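Side-chain contacts in insulinase family protease (Yersinia pestis, PDB 3GO9), which is a predicted protease of the insulinase (M16) family whose peptidase activity remains to be established: residues R291-L294 / A295-L299; A298-W301 / H302-V306; N358-S361 / Q362-D366; L427-E430 / L431-Q434. All blocks are in the same frame, centred on the assembly; numbering follows the deposited sequence. Where two conformers were deposited one is given.

Interaction 1: R291-L294 / A295-L299. With PEG (di(hydroxyethyl)ether), chain H.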
# COMPACT_ATOMS: atom_id res chain seq x y z
N ARG A 291 1.31 14.01 -15.04
CA ARG A 291 0.37 15.09 -15.38
C ARG A 291 -0.93 14.88 -14.62
O ARG A 291 -1.52 15.85 -14.06
CB ARG A 291 0.07 15.16 -16.86
CG ARG A 291 -0.68 16.43 -17.22
CD ARG A 291 -0.99 16.58 -18.68
NE ARG A 291 0.22 16.82 -19.47
CZ ARG A 291 0.22 17.00 -20.80
NH1 ARG A 291 -0.91 16.96 -21.50
NH2 ARG A 291 1.37 17.20 -21.43
N SER A 292 -1.38 13.63 -14.59
CA SER A 292 -2.64 13.29 -13.91
C SER A 292 -2.51 13.51 -12.41
O SER A 292 -3.39 14.15 -11.78
CB SER A 292 -2.99 11.85 -14.20
OG SER A 292 -3.39 11.76 -15.54
N ASP A 293 -1.43 13.00 -11.82
CA ASP A 293 -1.14 13.16 -10.38
C ASP A 293 -1.07 14.64 -9.99
O ASP A 293 -1.60 15.05 -8.97
CB ASP A 293 0.19 12.45 -10.08
CG ASP A 293 0.77 12.74 -8.69
OD1 ASP A 293 0.17 12.33 -7.71
OD2 ASP A 293 1.91 13.30 -8.60
N LEU A 294 -0.40 15.44 -10.82
CA LEU A 294 -0.21 16.85 -10.48
C LEU A 294 -1.55 17.62 -10.55
O LEU A 294 -1.74 18.55 -9.75
CB LEU A 294 0.88 17.50 -11.31
CG LEU A 294 1.20 18.96 -10.96
CD1 LEU A 294 1.63 19.12 -9.52
CD2 LEU A 294 2.26 19.49 -11.92
N ALA A 295 -2.40 17.28 -11.52
CA ALA A 295 -3.75 17.89 -11.61
C ALA A 295 -4.53 17.59 -10.31
O ALA A 295 -5.14 18.47 -9.74
CB ALA A 295 -4.50 17.36 -12.80
N ARG A 296 -4.47 16.35 -9.85
CA ARG A 296 -5.11 15.97 -8.59
C ARG A 296 -4.55 16.77 -7.43
O ARG A 296 -5.29 17.28 -6.59
CB ARG A 296 -4.99 14.45 -8.35
CG ARG A 296 -5.80 13.64 -9.33
CD ARG A 296 -5.79 12.14 -9.03
NE ARG A 296 -4.53 11.46 -9.38
CZ ARG A 296 -4.36 10.72 -10.47
NH1 ARG A 296 -5.31 10.60 -11.37
NH2 ARG A 296 -3.18 10.14 -10.69
N GLU A 297 -3.23 16.90 -7.38
CA GLU A 297 -2.59 17.62 -6.33
C GLU A 297 -2.96 19.11 -6.39
O GLU A 297 -3.26 19.74 -5.35
CB GLU A 297 -1.08 17.40 -6.41
CG GLU A 297 -0.32 17.99 -5.30
CD GLU A 297 1.16 17.87 -5.49
OE1 GLU A 297 1.87 18.63 -4.84
OE2 GLU A 297 1.61 17.03 -6.28
N ALA A 298 -3.04 19.64 -7.61
CA ALA A 298 -3.31 21.06 -7.81
C ALA A 298 -4.70 21.39 -7.26
O ALA A 298 -4.89 22.42 -6.63
CB ALA A 298 -3.31 21.36 -9.32
N LEU A 299 -5.64 20.52 -7.54
CA LEU A 299 -7.01 20.73 -7.18
C LEU A 299 -7.12 20.69 -5.68
O LEU A 299 -7.79 21.55 -5.09
CB LEU A 299 -7.92 19.75 -7.88
CG LEU A 299 -8.69 18.62 -7.25
CD1 LEU A 299 -9.16 18.87 -5.85
CD2 LEU A 299 -9.86 18.41 -8.16
C1 PEG H . -2.22 10.91 -7.62
O1 PEG H . -1.54 10.73 -8.85
C2 PEG H . -1.96 9.66 -6.81
O2 PEG H . -1.16 8.69 -7.44
C3 PEG H . -1.78 7.39 -7.46
C4 PEG H . -2.99 7.26 -8.40
O4 PEG H . -4.16 6.80 -7.67
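In the conformer given, the guanidinium group of Arg-296 is laid back over the preceding turn of its own helix, with the carbonyl oxygen of Ser-292 beneath the centre of one face, 3.7 Å from its plane. CG leaves beside the backbone N (chi1 -69°), and a bend at chi3 then carries the group back along the helix until NH1 lies 3.9 Å from CB of Ser-292. The end of a di(hydroxyethyl)ether molecule sits between Arg-296 and Asp-293, but it crowds the aspartate in the model, so the details of that bridge are doubtful. Tyr-289 also holds this molecule.

On another side of the helix, Leu-294 and Glu-297 cross obliquely, CD1 of the leucine being 3.9 Å from OE2 of the glutamate. Lys-372 of helix 362-377 pairs with this carboxylate through OE1. Regular i to i+4 backbone bonds run beneath, among them Ala-298 N to Leu-294 O at 2.7 Å.

Asp-293 OD2 and Glu-297 OE2 are 4.4 Å apart, a proximity of like charges that the salt bridge from Lys-372 probably offsets.

Interaction 2: A298-W301 / H302-V306. With ZN (zinc ion), chain D.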
# COMPACT_ATOMS: atom_id res chain seq x y z
N ALA A 298 -3.04 19.64 -7.61
CA ALA A 298 -3.31 21.06 -7.81
C ALA A 298 -4.70 21.39 -7.26
O ALA A 298 -4.89 22.42 -6.63
CB ALA A 298 -3.31 21.36 -9.32
N LEU A 299 -5.64 20.52 -7.54
CA LEU A 299 -7.01 20.73 -7.18
C LEU A 299 -7.12 20.69 -5.68
O LEU A 299 -7.79 21.55 -5.09
CB LEU A 299 -7.92 19.75 -7.88
CG LEU A 299 -8.69 18.62 -7.25
CD1 LEU A 299 -9.16 18.87 -5.85
CD2 LEU A 299 -9.86 18.41 -8.16
N PHE A 300 -6.42 19.76 -5.04
CA PHE A 300 -6.57 19.68 -3.60
C PHE A 300 -5.94 20.87 -2.94
O PHE A 300 -6.49 21.50 -2.00
CB PHE A 300 -6.00 18.42 -3.01
CG PHE A 300 -6.34 18.27 -1.58
CD1 PHE A 300 -7.69 18.16 -1.21
CD2 PHE A 300 -5.37 18.33 -0.61
CE1 PHE A 300 -8.04 18.06 0.10
CE2 PHE A 300 -5.74 18.21 0.73
CZ PHE A 300 -7.07 18.06 1.07
N TRP A 301 -4.78 21.22 -3.46
CA TRP A 301 -4.05 22.38 -3.04
C TRP A 301 -4.90 23.68 -3.13
O TRP A 301 -4.95 24.45 -2.18
CB TRP A 301 -2.83 22.46 -3.93
CG TRP A 301 -2.09 23.67 -3.86
CD1 TRP A 301 -1.28 24.08 -2.85
CD2 TRP A 301 -2.02 24.69 -4.88
NE1 TRP A 301 -0.71 25.28 -3.17
CE2 TRP A 301 -1.15 25.68 -4.41
CE3 TRP A 301 -2.61 24.84 -6.15
CZ2 TRP A 301 -0.86 26.83 -5.14
CZ3 TRP A 301 -2.31 25.98 -6.87
CH2 TRP A 301 -1.45 26.97 -6.36
N HIS A 302 -5.58 23.85 -4.25
CA HIS A 302 -6.38 25.05 -4.51
C HIS A 302 -7.56 25.12 -3.55
O HIS A 302 -7.82 26.19 -2.99
CB HIS A 302 -6.95 25.00 -5.89
CG HIS A 302 -7.84 26.14 -6.21
ND1 HIS A 302 -7.34 27.35 -6.62
CD2 HIS A 302 -9.18 26.26 -6.20
CE1 HIS A 302 -8.35 28.19 -6.81
NE2 HIS A 302 -9.48 27.56 -6.55
N ILE A 303 -8.26 24.00 -3.39
CA ILE A 303 -9.43 23.96 -2.47
C ILE A 303 -8.95 24.23 -1.05
O ILE A 303 -9.58 25.01 -0.32
CB ILE A 303 -10.26 22.68 -2.58
CG1 ILE A 303 -10.83 22.47 -3.99
CG2 ILE A 303 -11.43 22.69 -1.54
CD1 ILE A 303 -11.41 21.10 -4.20
N LYS A 304 -7.83 23.64 -0.64
CA LYS A 304 -7.32 23.89 0.70
C LYS A 304 -7.03 25.35 0.92
O LYS A 304 -7.33 25.86 1.99
CB LYS A 304 -6.02 23.12 0.95
CG LYS A 304 -6.22 21.66 1.20
CD LYS A 304 -5.09 21.14 2.11
CE LYS A 304 -3.67 21.51 1.63
NZ LYS A 304 -3.19 22.81 2.23
N GLN A 305 -6.42 25.99 -0.07
CA GLN A 305 -6.08 27.41 0.07
C GLN A 305 -7.36 28.23 0.18
O GLN A 305 -7.39 29.18 0.95
CB GLN A 305 -5.30 27.97 -1.11
CG GLN A 305 -4.15 27.12 -1.57
CD GLN A 305 -3.02 27.95 -2.10
OE1 GLN A 305 -3.06 28.44 -3.25
NE2 GLN A 305 -1.98 28.12 -1.27
N VAL A 306 -8.36 27.92 -0.66
CA VAL A 306 -9.63 28.69 -0.65
C VAL A 306 -10.26 28.53 0.71
O VAL A 306 -10.80 29.49 1.26
CB VAL A 306 -10.60 28.19 -1.74
CG1 VAL A 306 -11.96 28.88 -1.61
CG2 VAL A 306 -10.04 28.46 -3.15
ZN ZN D . -11.39 28.22 -6.47
O HOH W 1 -12.14 28.35 -8.31
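Phe-300 and Trp-301 each carry the side chain of the residue four places on across a ring face. Over Phe-300 this is a CH-pi contact: CG of Lys-304 stands 3.8 Å from the centroid of the ring, while CD reaches the rim at CE2; the aliphatic part of the lysine thus does the touching. Over Trp-301 it is the amide of Gln-305 that meets the indole. The two planes are stacked, 29° apart, with OE1 3.3 Å above the ring and shifted toward CZ2. CG of Gln-305 crowds the carbonyl oxygen of Trp-301 in the model, which leaves its own place over the indole doubtful.

Apolar packing follows on another side of the helix, where Leu-299 and Ile-303 point the same way and their CD1 atoms meet at 3.6 Å. Helix 341-358 touches both residues, through Leu-352 and Glu-351 respectively.

Backbone bonds tie the turns together, including an almost straight one from Ile-303 N to Leu-299 O of 3.0 Å.

Metal coordination completes the set. With CG of His-302 anti to the backbone N (chi1 177°), the imidazole leads away from the preceding turn, and NE2 binds the zinc ion at 2.0 Å. Glu-351 and a water, also at 2.0 Å, are further ligands. Joining His-302 to Glu-351, the zinc cross-links helices 283-309 and 341-358, and its positive charge would be expected to polarise the imidazole.

Interaction 3: N358-S361 / Q362-D366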
# COMPACT_ATOMS: atom_id res chain seq x y z
N ASN A 358 -12.51 26.39 -15.83
CA ASN A 358 -11.49 27.40 -16.01
C ASN A 358 -10.10 27.08 -15.51
O ASN A 358 -9.12 27.75 -15.90
CB ASN A 358 -11.99 28.68 -15.35
CG ASN A 358 -13.26 29.20 -16.02
OD1 ASN A 358 -14.23 29.58 -15.35
ND2 ASN A 358 -13.25 29.21 -17.35
N GLY A 359 -9.97 26.08 -14.66
CA GLY A 359 -8.70 25.68 -14.14
C GLY A 359 -8.03 26.68 -13.25
O GLY A 359 -8.69 27.57 -12.66
N LEU A 360 -6.74 26.53 -13.17
CA LEU A 360 -5.87 27.39 -12.40
C LEU A 360 -5.65 28.68 -13.18
O LEU A 360 -5.67 28.69 -14.41
CB LEU A 360 -4.55 26.70 -12.15
CG LEU A 360 -4.51 25.46 -11.27
CD1 LEU A 360 -3.06 25.20 -10.89
CD2 LEU A 360 -5.37 25.66 -10.03
N SER A 361 -5.42 29.75 -12.44
CA SER A 361 -4.86 30.97 -13.04
C SER A 361 -3.38 30.79 -13.33
O SER A 361 -2.72 29.90 -12.79
CB SER A 361 -5.02 32.17 -12.08
OG SER A 361 -4.20 32.01 -10.97
N GLN A 362 -2.83 31.67 -14.14
CA GLN A 362 -1.41 31.60 -14.43
C GLN A 362 -0.61 31.80 -13.17
O GLN A 362 0.41 31.17 -12.97
CB GLN A 362 -1.02 32.68 -15.45
CG GLN A 362 0.47 32.60 -15.87
CD GLN A 362 0.75 31.39 -16.73
OE1 GLN A 362 0.12 31.19 -17.77
NE2 GLN A 362 1.69 30.56 -16.28
N ALA A 363 -1.06 32.72 -12.30
CA ALA A 363 -0.32 32.97 -11.06
C ALA A 363 -0.34 31.75 -10.14
O ALA A 363 0.68 31.42 -9.52
CB ALA A 363 -0.91 34.20 -10.33
N GLU A 364 -1.48 31.07 -10.07
CA GLU A 364 -1.62 29.86 -9.25
C GLU A 364 -0.71 28.74 -9.79
O GLU A 364 0.01 28.06 -9.02
CB GLU A 364 -3.08 29.37 -9.22
CG GLU A 364 -4.01 30.30 -8.46
CD GLU A 364 -5.53 30.03 -8.62
OE1 GLU A 364 -5.99 29.46 -9.63
OE2 GLU A 364 -6.30 30.49 -7.73
N PHE A 365 -0.75 28.57 -11.11
CA PHE A 365 0.18 27.64 -11.79
C PHE A 365 1.63 27.93 -11.51
O PHE A 365 2.38 27.05 -11.12
CB PHE A 365 -0.10 27.62 -13.28
CG PHE A 365 0.75 26.67 -14.07
CD1 PHE A 365 0.43 25.32 -14.15
CD2 PHE A 365 1.84 27.12 -14.77
CE1 PHE A 365 1.21 24.45 -14.93
CE2 PHE A 365 2.59 26.24 -15.52
CZ PHE A 365 2.25 24.93 -15.60
N ASP A 366 2.04 29.18 -11.65
CA ASP A 366 3.43 29.55 -11.41
C ASP A 366 3.84 29.27 -9.96
O ASP A 366 4.96 28.79 -9.72
CB ASP A 366 3.64 31.04 -11.77
CG ASP A 366 3.50 31.31 -13.28
OD1 ASP A 366 3.39 30.38 -14.09
OD2 ASP A 366 3.50 32.49 -13.68
O HOH W 2 -8.59 29.46 -10.24
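Glu-364 reaches back from the first turn of helix 362-377 to the residues that lead into it. Its CB lies 3.4 Å from OG of Ser-361. The next atom, CG, departs beside the backbone N and passes close to the same hydroxyl oxygen; from there the chain runs extended, so that CD still flanks the serine while the carboxylate comes up to its backbone. OE1 accepts from Ser-361 N at 2.9 Å, in a nearly straight bond (173°) that meets the oxygen on its anti side, 33° out of the carboxylate plane. OE1 also accepts a hydrogen bond from water 2 at 2.7 Å, and that water donates to Gly-359 O as well. The other branch, OE2, turns toward His-302 of helix 283-309.

The bond is reciprocated by Ser-361. Its OG, set between the backbone N and the carbonyl carbon (chi1 69°), receives Glu-364 N at 3.0 Å. Together the two bonds form a capping box with Ser-361 as N-cap. Phe-365 N then bonds to Ser-361 O at 2.9 Å, starting the regular helical pattern. Just upstream, Leu-360 extends CD1 loosely to CB of Phe-365, 4.5 Å away, and CD2 to OE1 of Glu-364.

Within the helix, Gln-362 NE2 donates to Asp-366 OD1 at 2.8 Å, the acceptor lying in the amide plane. The bond to Ser-361 OG satisfies Glu-364 N, a first-turn N-H without a helical acceptor, while the carboxylate fixes the N-cap backbone and would probably interact favourably with the helix dipole.

Interaction 4: L427-E430 / L431-Q434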
# COMPACT_ATOMS: atom_id res chain seq x y z
N LEU A 427 -1.96 21.50 -17.96
CA LEU A 427 -2.46 21.14 -16.61
C LEU A 427 -3.98 21.43 -16.53
O LEU A 427 -4.72 20.64 -15.99
CB LEU A 427 -1.72 21.88 -15.50
CG LEU A 427 -1.99 21.33 -14.08
CD1 LEU A 427 -1.62 19.85 -13.97
CD2 LEU A 427 -1.27 22.05 -12.98
N ASN A 428 -4.43 22.56 -17.06
CA ASN A 428 -5.88 22.85 -17.03
C ASN A 428 -6.74 21.87 -17.84
O ASN A 428 -7.87 21.54 -17.46
CB ASN A 428 -6.13 24.31 -17.46
CG ASN A 428 -5.83 25.27 -16.36
OD1 ASN A 428 -5.61 24.86 -15.23
ND2 ASN A 428 -5.81 26.59 -16.68
N ARG A 429 -6.24 21.41 -18.99
CA ARG A 429 -6.94 20.37 -19.74
C ARG A 429 -7.08 19.09 -18.93
O ARG A 429 -8.15 18.49 -18.96
CB ARG A 429 -6.24 20.08 -21.05
CG ARG A 429 -6.86 18.97 -21.87
CD ARG A 429 -8.27 19.30 -22.30
NE ARG A 429 -8.31 20.51 -23.16
CZ ARG A 429 -9.40 21.08 -23.66
NH1 ARG A 429 -10.63 20.61 -23.44
NH2 ARG A 429 -9.26 22.17 -24.44
N GLU A 430 -6.01 18.69 -18.26
CA GLU A 430 -5.99 17.48 -17.40
C GLU A 430 -7.03 17.67 -16.27
O GLU A 430 -7.88 16.78 -16.03
CB GLU A 430 -4.59 17.28 -16.85
CG GLU A 430 -4.40 16.06 -16.01
CD GLU A 430 -4.55 14.76 -16.74
OE1 GLU A 430 -4.06 14.66 -17.87
OE2 GLU A 430 -5.15 13.81 -16.15
N LEU A 431 -7.05 18.84 -15.67
CA LEU A 431 -8.06 19.13 -14.65
C LEU A 431 -9.48 19.00 -15.20
O LEU A 431 -10.37 18.41 -14.54
CB LEU A 431 -7.86 20.54 -14.07
CG LEU A 431 -6.88 20.73 -12.96
CD1 LEU A 431 -6.59 22.23 -12.79
CD2 LEU A 431 -7.38 20.07 -11.65
N LYS A 432 -9.69 19.58 -16.38
CA LYS A 432 -11.00 19.55 -16.99
C LYS A 432 -11.40 18.10 -17.25
O LYS A 432 -12.51 17.68 -16.96
CB LYS A 432 -10.99 20.34 -18.30
CG LYS A 432 -12.37 20.34 -18.96
CD LYS A 432 -12.46 21.03 -20.29
CE LYS A 432 -12.15 22.49 -20.21
NZ LYS A 432 -13.18 23.27 -19.51
N GLN A 433 -10.47 17.32 -17.82
CA GLN A 433 -10.74 15.91 -18.15
C GLN A 433 -11.08 15.07 -16.92
O GLN A 433 -12.09 14.37 -16.90
CB GLN A 433 -9.56 15.32 -18.89
CG GLN A 433 -9.52 15.78 -20.32
CD GLN A 433 -8.18 15.60 -21.00
OE1 GLN A 433 -7.14 15.34 -20.37
NE2 GLN A 433 -8.19 15.79 -22.35
N GLN A 434 -10.29 15.21 -15.88
CA GLN A 434 -10.52 14.50 -14.62
C GLN A 434 -11.88 14.85 -14.01
O GLN A 434 -12.64 13.99 -13.58
CB GLN A 434 -9.44 14.83 -13.60
CG GLN A 434 -8.22 14.02 -13.84
CD GLN A 434 -7.11 14.36 -12.89
OE1 GLN A 434 -7.32 15.05 -11.89
NE2 GLN A 434 -5.91 13.88 -13.19
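CD1 of Leu-431 comes at a slant to OD1 of Asn-428, 3.7 Å away. That oxygen is held by Leu-360 N, in the turn between helices 341-358 and 362-377, and the leucine also packs on Leu-299 of helix 283-309. Its backbone N bonds to Leu-427 O at 3.0 Å.

Lys-432, with CG anti to its backbone N (chi1 -179°), passes diagonally across Arg-429. Its CD comes within 3.7 Å of Arg-429 NH1, a contact of aliphatic chain with guanidinium that is oblique to the plane of the group. Bends at chi3 and chi4 then take NZ to the carbonyl oxygens of Arg-356 and Ala-357, at the end of helix 341-358, and keep it 5.4 Å from Arg-429 NH1. All these pairs are i to i+3 or i to i+4 neighbours on the amphipathic helix 424-435, which turns its leucines toward helices 283-309 and 362-377 and has Arg-429 and Gln-433 on its exposed side, while the other polar groups bond to neighbouring helices and the 358-361 turn.

Gln-433 lies back over Arg-429: its NE2 is 3.5 Å from Arg-429 CG and equally near CD, the amide plane being turned 49° from the guanidinium. The carboxylate of Glu-430 crosses this side chain at about a right angle, its plane nearly perpendicular to the amide.

Gln-434 doubles the helical bond to Glu-430. Its N meets Glu-430 O at 2.9 Å, while NE2, in the conformer given, makes a weak bond of 3.1 Å to Glu-430 OE2, the amide and carboxylate planes 73° apart. Both polar ends have stronger partners in Ser-292, whose hydroxyl bonds to OE2 and whose carbonyl oxygen accepts from NE2.

In the fold
Interactions 1 and 2 are successive turns of helix 283-309, sharing Ala-298 and Leu-299, with centres about 10 Å apart. Interaction 3 follows along the chain at the start of helix 362-377, and interaction 4 comes last, on helix 424-435. The latter lies about 9 Å from interaction 1 and about 12 Å from interaction 3, centre to centre, and touches both through polar groups as well as packing. Interactions 2 and 3 meet where Trp-301 and His-302 approach Glu-364. Together the four tie these three helices into one bundle beside the five-stranded sheet, and a fourth, 341-358, is joined to them by the zinc between His-302 and Glu-351 and by the capped turn.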